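Local coordinates for anti-sigma-I factor RsgI3 (Clostridium thermocellum, PDB 6QE7), which probably acts as the membrane-bound anti-sigma factor that holds SigI3 inactive, with this extracellular PA14 dyad serving as its pectin-binding polysaccharide sensor, at residues E9-N13 / M14-R18; E34-D38 / Q39-K43; E247-G251 / R252-I256. One frame throughout, in Å; residues are numbered along the deposited sequence.

Contact 1: residues E9-N13 / M14-R18. With CA (calcium ion), chain E.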
ATOM      1  N   GLU A   9       3.310  -1.040 -13.677  1.00 31.16           N
ATOM      2  CA  GLU A   9       2.853  -0.114 -12.626  1.00 29.55           C
ATOM      3  C   GLU A   9       3.954  -0.165 -11.564  1.00 26.64           C
ATOM      4  O   GLU A   9       4.166  -1.281 -10.967  1.00 25.63           O
ATOM      5  CB  GLU A   9       1.482  -0.503 -12.028  1.00 29.06           C
ATOM      6  CG  GLU A   9       0.267  -0.659 -12.952  1.00 29.93           C
ATOM      7  CD  GLU A   9      -0.755  -1.706 -12.471  1.00 31.65           C
ATOM      8  OE1 GLU A   9      -0.875  -1.959 -11.232  1.00 36.45           O
ATOM      9  OE2 GLU A   9      -1.400  -2.312 -13.318  1.00 38.35           O
ATOM     10  N   TYR A  10       4.482   1.001 -11.217  1.00 22.78           N
ATOM     11  CA  TYR A  10       5.618   1.198 -10.309  1.00 23.53           C
ATOM     12  C   TYR A  10       5.164   1.938  -9.080  1.00 26.47           C
ATOM     13  O   TYR A  10       4.633   3.050  -9.134  1.00 31.42           O
ATOM     14  CB  TYR A  10       6.716   1.962 -11.041  1.00 25.92           C
ATOM     15  CG  TYR A  10       7.394   1.132 -12.088  1.00 24.67           C
ATOM     16  CD1 TYR A  10       6.835   0.962 -13.342  1.00 26.84           C
ATOM     17  CD2 TYR A  10       8.582   0.468 -11.843  1.00 27.17           C
ATOM     18  CE1 TYR A  10       7.464   0.182 -14.311  1.00 26.21           C
ATOM     19  CE2 TYR A  10       9.242  -0.272 -12.817  1.00 25.85           C
ATOM     20  CZ  TYR A  10       8.680  -0.425 -14.071  1.00 27.78           C
ATOM     21  OH  TYR A  10       9.297  -1.204 -15.015  1.00 27.53           O
ATOM     22  N   TYR A  11       5.358   1.302  -7.937  1.00 32.54           N
ATOM     23  CA  TYR A  11       4.855   1.816  -6.645  1.00 30.14           C
ATOM     24  C   TYR A  11       6.085   2.023  -5.746  1.00 28.86           C
ATOM     25  O   TYR A  11       6.927   1.135  -5.751  1.00 25.93           O
ATOM     26  CB  TYR A  11       3.912   0.751  -6.079  1.00 30.12           C
ATOM     27  CG  TYR A  11       2.663   0.479  -6.875  1.00 30.28           C
ATOM     28  CD1 TYR A  11       2.694  -0.404  -7.954  1.00 32.17           C
ATOM     29  CD2 TYR A  11       1.436   1.005  -6.479  1.00 29.32           C
ATOM     30  CE1 TYR A  11       1.560  -0.687  -8.671  1.00 25.28           C
ATOM     31  CE2 TYR A  11       0.284   0.729  -7.181  1.00 30.63           C
ATOM     32  CZ  TYR A  11       0.363  -0.117  -8.262  1.00 26.91           C
ATOM     33  OH  TYR A  11      -0.744  -0.320  -8.979  1.00 29.90           O
ATOM     34  N   ASN A  12       6.041   2.996  -4.834  1.00 28.86           N
ATOM     35  CA  ASN A  12       7.146   3.329  -3.894  1.00 27.01           C
ATOM     36  C   ASN A  12       7.043   2.589  -2.563  1.00 23.96           C
ATOM     37  O   ASN A  12       7.951   2.788  -1.714  1.00 22.58           O
ATOM     38  CB  ASN A  12       7.196   4.843  -3.606  1.00 27.55           C
ATOM     39  CG  ASN A  12       8.238   5.504  -4.469  1.00 29.91           C
ATOM     40  OD1 ASN A  12       9.346   4.993  -4.522  1.00 29.34           O
ATOM     41  ND2 ASN A  12       7.903   6.581  -5.180  1.00 28.11           N
ATOM     42  N   ASN A  13       6.000   1.788  -2.369  1.00 26.17           N
ATOM     43  CA  ASN A  13       5.897   0.768  -1.287  1.00 26.32           C
ATOM     44  C   ASN A  13       5.980  -0.634  -1.940  1.00 27.14           C
ATOM     45  O   ASN A  13       5.782  -0.749  -3.189  1.00 29.55           O
ATOM     46  CB  ASN A  13       4.595   0.978  -0.503  1.00 26.83           C
ATOM     47  CG  ASN A  13       4.713   2.008   0.609  1.00 28.65           C
ATOM     48  OD1 ASN A  13       5.815   2.372   1.020  1.00 25.66           O
ATOM     49  ND2 ASN A  13       3.588   2.382   1.207  1.00 29.99           N
ATOM     50  N   MET A  14       6.140  -1.686  -1.137  1.00 26.65           N
ATOM     51  CA  MET A  14       6.353  -3.074  -1.620  1.00 28.81           C
ATOM     52  C   MET A  14       5.038  -3.832  -1.668  1.00 27.45           C
ATOM     53  O   MET A  14       5.026  -4.988  -2.076  1.00 26.59           O
ATOM     54  CB  MET A  14       7.424  -3.767  -0.777  1.00 31.61           C
ATOM     55  CG  MET A  14       7.051  -4.257   0.606  1.00 39.00           C
ATOM     56  SD  MET A  14       8.836  -4.548   1.169  1.00 46.45           S
ATOM     57  CE  MET A  14       8.560  -4.686   2.952  1.00 57.36           C
ATOM     58  N   ASP A  15       3.924  -3.155  -1.359  1.00 30.08           N
ATOM     59  CA  ASP A  15       2.592  -3.800  -1.398  1.00 26.26           C
ATOM     60  C   ASP A  15       1.649  -3.053  -2.316  1.00 24.83           C
ATOM     61  O   ASP A  15       0.447  -2.989  -1.967  1.00 29.66           O
ATOM     62  CB  ASP A  15       1.937  -3.768  -0.018  1.00 33.89           C
ATOM     63  CG  ASP A  15       1.738  -2.337   0.518  1.00 26.98           C
ATOM     64  OD1 ASP A  15       2.298  -1.345  -0.076  1.00 29.05           O
ATOM     65  OD2 ASP A  15       1.018  -2.234   1.516  1.00 30.61           O
ATOM     66  N   PHE A  16       2.123  -2.475  -3.412  1.00 23.52           N
ATOM     67  CA  PHE A  16       1.252  -1.896  -4.459  1.00 25.82           C
ATOM     68  C   PHE A  16       0.459  -0.760  -3.833  1.00 29.87           C
ATOM     69  O   PHE A  16      -0.691  -0.590  -4.190  1.00 31.18           O
ATOM     70  CB  PHE A  16       0.300  -2.928  -5.090  1.00 28.35           C
ATOM     71  CG  PHE A  16       1.090  -4.111  -5.611  1.00 28.40           C
ATOM     72  CD1 PHE A  16       1.883  -3.964  -6.721  1.00 24.75           C
ATOM     73  CD2 PHE A  16       1.128  -5.301  -4.911  1.00 30.29           C
ATOM     74  CE1 PHE A  16       2.644  -5.021  -7.185  1.00 26.35           C
ATOM     75  CE2 PHE A  16       1.910  -6.357  -5.349  1.00 32.13           C
ATOM     76  CZ  PHE A  16       2.679  -6.195  -6.481  1.00 29.82           C
ATOM     77  N   SER A  17       1.079  -0.005  -2.944  1.00 26.94           N
ATOM     78  CA  SER A  17       0.610   1.328  -2.496  1.00 27.24           C
ATOM     79  C   SER A  17       1.718   2.330  -2.794  1.00 25.51           C
ATOM     80  O   SER A  17       2.922   1.913  -3.103  1.00 29.02           O
ATOM     81  CB  SER A  17       0.207   1.354  -1.026  1.00 26.49           C
ATOM     82  OG  SER A  17       1.364   1.133  -0.203  1.00 25.98           O
ATOM     83  N   ARG A  18       1.350   3.598  -2.728  1.00 28.01           N
ATOM     84  CA  ARG A  18       2.180   4.756  -3.153  1.00 30.01           C
ATOM     85  C   ARG A  18       2.531   4.604  -4.629  1.00 27.95           C
ATOM     86  O   ARG A  18       3.715   4.616  -5.005  1.00 26.57           O
ATOM     87  CB  ARG A  18       3.438   4.823  -2.303  1.00 30.20           C
ATOM     88  CG  ARG A  18       3.233   5.591  -1.017  1.00 33.99           C
ATOM     89  CD  ARG A  18       4.556   5.579  -0.314  1.00 32.99           C
ATOM     90  NE  ARG A  18       4.458   6.017   1.055  1.00 38.02           N
ATOM     91  CZ  ARG A  18       4.414   7.289   1.440  1.00 44.73           C
ATOM     92  NH1 ARG A  18       4.378   8.271   0.547  1.00 46.83           N
ATOM     93  NH2 ARG A  18       4.413   7.571   2.728  1.00 37.54           N
TER
HETATM   94 CA    CA E 402       9.993   2.460  -0.782  1.00 27.77          CA
HETATM   95  O   HOH W   1       4.865   7.168  -4.953  1.00 30.55           O
HETATM   96  O   HOH W   2      10.700   3.056  -3.053  1.00 28.46           O
HETATM   97  O   HOH W   3       8.525   3.003   1.076  1.00 28.63           O
HETATM   98  O   HOH W   4       9.741   4.916  -0.667  1.00 28.26           O
HETATM   99  O   HOH W   5      12.103   3.326   0.103  1.00 25.57           O

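Contact 2: residues E34-D38 / Q39-K43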
ATOM      1  N   GLU A  34      21.655  -2.146  -6.752  1.00 32.45           N
ATOM      2  CA  GLU A  34      21.154  -1.753  -5.418  1.00 33.18           C
ATOM      3  C   GLU A  34      20.314  -0.470  -5.543  1.00 34.25           C
ATOM      4  O   GLU A  34      20.037   0.212  -4.507  1.00 37.27           O
ATOM      5  CB  GLU A  34      22.320  -1.655  -4.422  1.00 34.28           C
ATOM      6  CG  GLU A  34      22.923  -2.994  -4.166  1.00 39.09           C
ATOM      7  CD  GLU A  34      24.079  -2.991  -3.199  1.00 47.73           C
ATOM      8  OE1 GLU A  34      25.090  -2.282  -3.510  1.00 42.66           O
ATOM      9  OE2 GLU A  34      23.946  -3.671  -2.145  1.00 58.65           O
ATOM     10  N   GLY A  35      19.815  -0.196  -6.732  1.00 31.12           N
ATOM     11  CA  GLY A  35      19.127   1.052  -7.055  1.00 28.45           C
ATOM     12  C   GLY A  35      17.653   0.775  -7.278  1.00 28.26           C
ATOM     13  O   GLY A  35      17.147  -0.208  -6.729  1.00 31.47           O
ATOM     14  N   THR A  36      17.047   1.543  -8.166  1.00 23.60           N
ATOM     15  CA  THR A  36      15.594   1.597  -8.396  1.00 29.94           C
ATOM     16  C   THR A  36      15.386   1.676  -9.904  1.00 31.77           C
ATOM     17  O   THR A  36      16.295   1.985 -10.644  1.00 34.00           O
ATOM     18  CB  THR A  36      15.058   2.812  -7.639  1.00 24.81           C
ATOM     19  OG1 THR A  36      15.223   3.834  -8.613  1.00 30.18           O
ATOM     20  CG2 THR A  36      15.799   3.149  -6.361  1.00 26.33           C
ATOM     21  N   PRO A  37      14.191   1.375 -10.404  1.00 30.84           N
ATOM     22  CA  PRO A  37      13.890   1.531 -11.821  1.00 38.42           C
ATOM     23  C   PRO A  37      13.853   2.964 -12.396  1.00 41.91           C
ATOM     24  O   PRO A  37      13.625   3.112 -13.557  1.00 40.28           O
ATOM     25  CB  PRO A  37      12.441   0.979 -11.893  1.00 36.80           C
ATOM     26  CG  PRO A  37      12.294   0.079 -10.641  1.00 33.26           C
ATOM     27  CD  PRO A  37      13.049   0.894  -9.614  1.00 32.87           C
ATOM     28  N   ASP A  38      13.875   3.993 -11.564  1.00 34.33           N
ATOM     29  CA  ASP A  38      13.598   5.365 -12.033  1.00 35.08           C
ATOM     30  C   ASP A  38      13.906   6.331 -10.898  1.00 33.47           C
ATOM     31  O   ASP A  38      13.678   5.961  -9.735  1.00 36.41           O
ATOM     32  CB  ASP A  38      12.118   5.533 -12.411  1.00 37.72           C
ATOM     33  CG  ASP A  38      11.832   6.869 -13.082  1.00 43.77           C
ATOM     34  OD1 ASP A  38      11.991   6.933 -14.335  1.00 45.88           O
ATOM     35  OD2 ASP A  38      11.475   7.833 -12.356  1.00 42.75           O
ATOM     36  N   GLN A  39      14.344   7.537 -11.196  1.00 33.24           N
ATOM     37  CA  GLN A  39      14.669   8.526 -10.140  1.00 39.45           C
ATOM     38  C   GLN A  39      13.419   8.830  -9.273  1.00 36.66           C
ATOM     39  O   GLN A  39      13.618   9.284  -8.171  1.00 35.10           O
ATOM     40  CB  GLN A  39      15.160   9.823 -10.769  1.00 46.25           C
ATOM     41  CG  GLN A  39      14.056  10.597 -11.504  1.00 56.47           C
ATOM     42  CD  GLN A  39      14.638  11.842 -12.145  1.00 75.21           C
ATOM     43  OE1 GLN A  39      15.801  12.181 -11.888  1.00 74.60           O
ATOM     44  NE2 GLN A  39      13.861  12.519 -12.989  1.00 63.52           N
ATOM     45  N   SER A  40      12.181   8.640  -9.756  1.00 32.82           N
ATOM     46  CA  SER A  40      10.929   8.923  -8.994  1.00 31.56           C
ATOM     47  C   SER A  40      10.614   7.754  -8.026  1.00 33.17           C
ATOM     48  O   SER A  40       9.702   7.894  -7.187  1.00 31.87           O
ATOM     49  CB  SER A  40       9.804   9.218  -9.912  1.00 25.47           C
ATOM     50  OG  SER A  40       9.421   8.058 -10.605  1.00 32.25           O
ATOM     51  N   ILE A  41      11.354   6.642  -8.109  1.00 28.19           N
ATOM     52  CA  ILE A  41      11.241   5.535  -7.123  1.00 29.41           C
ATOM     53  C   ILE A  41      12.387   5.590  -6.123  1.00 27.54           C
ATOM     54  O   ILE A  41      13.571   5.304  -6.485  1.00 28.85           O
ATOM     55  CB  ILE A  41      11.230   4.166  -7.848  1.00 32.70           C
ATOM     56  CG1 ILE A  41      10.018   4.048  -8.765  1.00 30.82           C
ATOM     57  CG2 ILE A  41      11.306   3.002  -6.834  1.00 33.84           C
ATOM     58  CD1 ILE A  41       8.660   4.312  -8.102  1.00 32.91           C
ATOM     59  N   GLY A  42      12.065   5.675  -4.867  1.00 30.34           N
ATOM     60  CA  GLY A  42      13.118   5.617  -3.819  1.00 32.25           C
ATOM     61  C   GLY A  42      13.779   4.264  -3.620  1.00 27.68           C
ATOM     62  O   GLY A  42      13.128   3.217  -3.793  1.00 29.65           O
ATOM     63  N   LYS A  43      15.019   4.282  -3.125  1.00 33.66           N
ATOM     64  CA  LYS A  43      15.779   3.087  -2.697  1.00 30.63           C
ATOM     65  C   LYS A  43      14.939   2.292  -1.728  1.00 29.85           C
ATOM     66  O   LYS A  43      14.416   2.862  -0.767  1.00 27.73           O
ATOM     67  CB  LYS A  43      17.059   3.391  -1.929  1.00 28.53           C
ATOM     68  CG  LYS A  43      18.051   2.234  -1.925  1.00 35.66           C
ATOM     69  CD  LYS A  43      19.323   2.589  -1.116  1.00 37.94           C
ATOM     70  CE  LYS A  43      20.069   1.403  -0.583  1.00 36.23           C
ATOM     71  NZ  LYS A  43      20.606   0.578  -1.697  1.00 36.07           N
TER
HETATM   72  O   HOH W   6      22.290  -1.243  -0.456  1.00 35.72           O

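Contact 3: residues E247-G251 / R252-I256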
ATOM      1  N   GLU A 247       4.416  -3.484  16.532  1.00 39.15           N
ATOM      2  CA  GLU A 247       5.541  -3.753  15.591  1.00 34.87           C
ATOM      3  C   GLU A 247       5.034  -3.537  14.169  1.00 32.76           C
ATOM      4  O   GLU A 247       4.020  -4.126  13.819  1.00 34.27           O
ATOM      5  CB  GLU A 247       6.081  -5.175  15.803  1.00 41.99           C
ATOM      6  CG  GLU A 247       7.295  -5.189  16.712  1.00 47.86           C
ATOM      7  CD  GLU A 247       7.611  -6.460  17.457  1.00 53.31           C
ATOM      8  OE1 GLU A 247       7.187  -7.518  17.011  1.00 59.10           O
ATOM      9  OE2 GLU A 247       8.339  -6.381  18.467  1.00 62.14           O
ATOM     10  N   LEU A 248       5.676  -2.679  13.398  1.00 31.51           N
ATOM     11  CA  LEU A 248       5.292  -2.432  11.999  1.00 33.58           C
ATOM     12  C   LEU A 248       6.529  -2.511  11.117  1.00 34.75           C
ATOM     13  O   LEU A 248       7.654  -2.275  11.572  1.00 29.83           O
ATOM     14  CB  LEU A 248       4.636  -1.072  11.865  1.00 33.70           C
ATOM     15  CG  LEU A 248       3.429  -0.856  12.766  1.00 31.55           C
ATOM     16  CD1 LEU A 248       3.055   0.611  12.800  1.00 35.10           C
ATOM     17  CD2 LEU A 248       2.226  -1.720  12.342  1.00 32.14           C
ATOM     18  N   LYS A 249       6.308  -2.831   9.865  1.00 33.09           N
ATOM     19  CA  LYS A 249       7.406  -2.839   8.891  1.00 32.21           C
ATOM     20  C   LYS A 249       7.331  -1.564   8.044  1.00 29.12           C
ATOM     21  O   LYS A 249       6.252  -1.187   7.600  1.00 31.90           O
ATOM     22  CB  LYS A 249       7.310  -4.124   8.080  1.00 34.96           C
ATOM     23  CG  LYS A 249       7.498  -5.435   8.854  1.00 39.35           C
ATOM     24  CD  LYS A 249       7.382  -6.642   7.897  1.00 41.28           C
ATOM     25  CE  LYS A 249       7.513  -8.010   8.534  1.00 45.04           C
ATOM     26  NZ  LYS A 249       7.063  -9.073   7.590  1.00 44.07           N
ATOM     27  N   ALA A 250       8.463  -0.963   7.719  1.00 30.63           N
ATOM     28  CA  ALA A 250       8.525   0.099   6.690  1.00 29.18           C
ATOM     29  C   ALA A 250       8.163  -0.511   5.344  1.00 28.53           C
ATOM     30  O   ALA A 250       8.431  -1.699   5.101  1.00 31.77           O
ATOM     31  CB  ALA A 250       9.896   0.702   6.662  1.00 32.40           C
ATOM     32  N   GLY A 251       7.606   0.295   4.490  1.00 32.70           N
ATOM     33  CA  GLY A 251       7.444  -0.034   3.081  1.00 31.24           C
ATOM     34  C   GLY A 251       6.091  -0.625   2.791  1.00 33.12           C
ATOM     35  O   GLY A 251       5.960  -1.150   1.708  1.00 32.75           O
ATOM     36  N   ARG A 252       5.162  -0.687   3.748  1.00 31.96           N
ATOM     37  CA  ARG A 252       3.801  -1.208   3.479  1.00 29.46           C
ATOM     38  C   ARG A 252       2.765  -0.423   4.299  1.00 32.36           C
ATOM     39  O   ARG A 252       3.143   0.103   5.261  1.00 32.39           O
ATOM     40  CB  ARG A 252       3.703  -2.714   3.753  1.00 38.22           C
ATOM     41  CG  ARG A 252       4.210  -3.169   5.114  1.00 43.66           C
ATOM     42  CD  ARG A 252       3.541  -4.447   5.575  1.00 49.15           C
ATOM     43  NE  ARG A 252       2.085  -4.283   5.779  1.00 59.16           N
ATOM     44  CZ  ARG A 252       1.228  -5.246   6.182  1.00 54.13           C
ATOM     45  NH1 ARG A 252       1.632  -6.486   6.448  1.00 51.21           N
ATOM     46  NH2 ARG A 252      -0.059  -4.964   6.293  1.00 44.93           N
ATOM     47  N   GLN A 253       1.495  -0.451   3.887  1.00 28.77           N
ATOM     48  CA  GLN A 253       0.342   0.236   4.476  1.00 36.45           C
ATOM     49  C   GLN A 253      -0.268  -0.710   5.489  1.00 33.88           C
ATOM     50  O   GLN A 253      -0.245  -1.944   5.254  1.00 29.97           O
ATOM     51  CB  GLN A 253      -0.679   0.575   3.392  1.00 35.14           C
ATOM     52  CG  GLN A 253      -0.299   1.736   2.495  1.00 37.24           C
ATOM     53  CD  GLN A 253      -1.490   2.020   1.628  1.00 37.79           C
ATOM     54  OE1 GLN A 253      -2.339   1.141   1.295  1.00 41.16           O
ATOM     55  NE2 GLN A 253      -1.608   3.283   1.343  1.00 34.28           N
ATOM     56  N   TYR A 254      -0.757  -0.128   6.571  1.00 28.87           N
ATOM     57  CA  TYR A 254      -1.533  -0.822   7.603  1.00 30.65           C
ATOM     58  C   TYR A 254      -2.832  -0.049   7.755  1.00 28.26           C
ATOM     59  O   TYR A 254      -2.913   1.193   7.507  1.00 30.10           O
ATOM     60  CB  TYR A 254      -0.802  -0.888   8.934  1.00 28.09           C
ATOM     61  CG  TYR A 254       0.462  -1.649   8.940  1.00 28.48           C
ATOM     62  CD1 TYR A 254       1.666  -1.085   8.569  1.00 27.84           C
ATOM     63  CD2 TYR A 254       0.438  -2.996   9.260  1.00 29.80           C
ATOM     64  CE1 TYR A 254       2.834  -1.834   8.614  1.00 28.29           C
ATOM     65  CE2 TYR A 254       1.582  -3.760   9.255  1.00 25.74           C
ATOM     66  CZ  TYR A 254       2.781  -3.185   8.889  1.00 29.06           C
ATOM     67  OH  TYR A 254       3.910  -3.946   8.891  1.00 29.43           O
ATOM     68  N   ASP A 255      -3.878  -0.768   8.099  1.00 28.80           N
ATOM     69  CA  ASP A 255      -5.167  -0.114   8.423  1.00 28.18           C
ATOM     70  C   ASP A 255      -4.961   0.791   9.639  1.00 27.97           C
ATOM     71  O   ASP A 255      -4.196   0.452  10.635  1.00 31.15           O
ATOM     72  CB  ASP A 255      -6.276  -1.151   8.645  1.00 31.12           C
ATOM     73  CG  ASP A 255      -6.674  -1.868   7.376  1.00 35.53           C
ATOM     74  OD1 ASP A 255      -6.934  -1.190   6.375  1.00 43.58           O
ATOM     75  OD2 ASP A 255      -6.639  -3.067   7.379  1.00 49.24           O
ATOM     76  N   ILE A 256      -5.713   1.896   9.648  1.00 32.43           N
ATOM     77  CA  ILE A 256      -5.755   2.743  10.855  1.00 26.83           C
ATOM     78  C   ILE A 256      -7.229   3.156  11.036  1.00 32.10           C
ATOM     79  O   ILE A 256      -7.856   3.544  10.045  1.00 31.43           O
ATOM     80  CB  ILE A 256      -4.797   3.948  10.768  1.00 29.53           C
ATOM     81  CG1 ILE A 256      -4.956   4.848  12.009  1.00 29.81           C
ATOM     82  CG2 ILE A 256      -4.986   4.754   9.480  1.00 32.84           C
ATOM     83  CD1 ILE A 256      -3.959   5.985  12.173  1.00 28.01           C
TER
HETATM   84  O   HOH W   7       4.750   0.849   7.000  1.00 37.34           O

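Contact 1: residues E9-N13 / M14-R18
The ring of Tyr-11 carries Phe-16 on one face. There Phe-16 CA makes a CH-pi contact, 3.7 Å from the Tyr-11 ring centroid. The Phe-16 ring presents its edge to the same tyrosine in a T-shaped pair, with planes at 87° and centroids 5.5 Å apart. At the edge of the Tyr-11 ring, in plane, its OH donates to Glu-9 OE1 (2.8 Å), and Arg-49 forms a salt bridge with the same carboxylate oxygen. The amide of Asn-13 is the next flat group. Its ND2 gives a nearly straight bond to Ser-17 OG (2.9 Å, 162°), and the acceptor lies in the amide plane. Ser-17 OG in turn donates to Asp-15 OD1 from its syn side (2.7 Å), with chi1 of 66° pointing the hydroxyl at both partners. The Arg-18 guanidinium stands nearly perpendicular to the Asn-13 amide, which meets it at the edge. Both side chains also bind Asp-203 of the second PA14 domain. The backbone closes the turn through Asn-12 N to Arg-18 O (2.8 Å) and Asn-13 N to Ser-17 O (3.2 Å). Asn-12 O binds calcium at 2.3 Å. Waters on the ion also donate to Asn-12 OD1 and Asn-13 OD1. This is a hairpin loop joining antiparallel strands 6-11 and 19-25, and it helps form a calcium site completed by Asp-44 and Thr-45.

Contact 2: residues E34-D38 / Q39-K43
Hydrogen bonds do most of the work between Asp-38 and the residues just after it. Asp-38 OD2 takes two donors from opposite faces of its carboxylate plane. Ser-40 N comes from the anti side (2.8 Å to OD2, 164°), and Ser-40 OG comes from above the plane (2.7 Å to OD2). The chi1 of -172° turns the Asp-38 carboxylate toward them. The carbonyl is gripped twice as well. Ile-41 N reaches Asp-38 O at 2.9 Å, and Thr-36 OG1 reaches it from the opposite face at the same distance. At the far end Lys-43 bends at its last torsion, and NZ sits on a lone pair of Glu-34 O (2.9 Å). A water accepts from the same NZ. Apolar packing fills the middle. Ile-41 CG2 lies 3.8 Å from Thr-36 CB and 3.9 Å from Pro-37 CD, while Thr-36 CG2 rests against the backbone of Gly-42 and Lys-43. Tyr-46 touches Thr-36, Pro-37 and Ile-41 from strand 46-51. Ser-40 O and Gly-42 N hold the Asn-12 amide. The motif is an Asx turn combined with a type I beta turn, Asp-38 to Ile-41, in the surface loop leading to the calcium ligands Asp-44 and Thr-45.

Contact 3: residues E247-G251 / R252-I256
Tyr-254 reaches back to Lys-249 in a tyrosine corner, here the form in which the hydroxyl meets the backbone five residues earlier. The corner closes the connection between strands 240-248 and 254-263 of the second PA14 domain. From CB, a chi1 of -63° sets CG beside the backbone N and sends the ring across the loop. CG and both CD atoms lie under Leu-248 CD2. This methyl sits over the ring centre, 3.5 Å from the Tyr-254 centroid, a CH-pi contact. CE1 also meets Leu-248 CB at 3.8 Å, and the Lys-249 carbonyl oxygen lies in plane at that edge. CE2 lies against the centre of the Arg-252 guanidinium, which sits over the rim of the opposite ring face. Arg-252 NH2 bonds Gln-253 O (3.2 Å) and its NE does so weakly, which steadies the group flat over the ring. At the tip, Tyr-254 OH accepts from Lys-249 N (2.8 Å, 164°) and touches Lys-249 CB. Gly-251 turns the loop with a positive phi of 95°. Met-14 and Asp-15 of the first PA14 domain bond Gly-251 and Gln-253. Inside the loop one water donates to both Lys-249 O (2.6 Å) and Arg-252 O (2.5 Å), two short bonds.

Contacts 1, 2 and 3 follow one another along the chain. The first two belong to the first PA14 domain and the third to the second. The centres of contacts 1 and 2 are about 12 Å apart. The loop of contact 1 follows strand 6-11; that of contact 2 leads into its antiparallel neighbour, strand 46-51. Contact 3 lies about 13 Å from contact 1, centre to centre, and the two meet across the domain boundary. Polar bonds join contact 1 to each of the others. Contacts 2 and 3 do not touch: their centres are about 21 Å apart and their nearest atoms about 8 Å. Contact 1 therefore links the calcium-site region of the first domain to the second, so in this structure the two PA14 domains are in direct contact here.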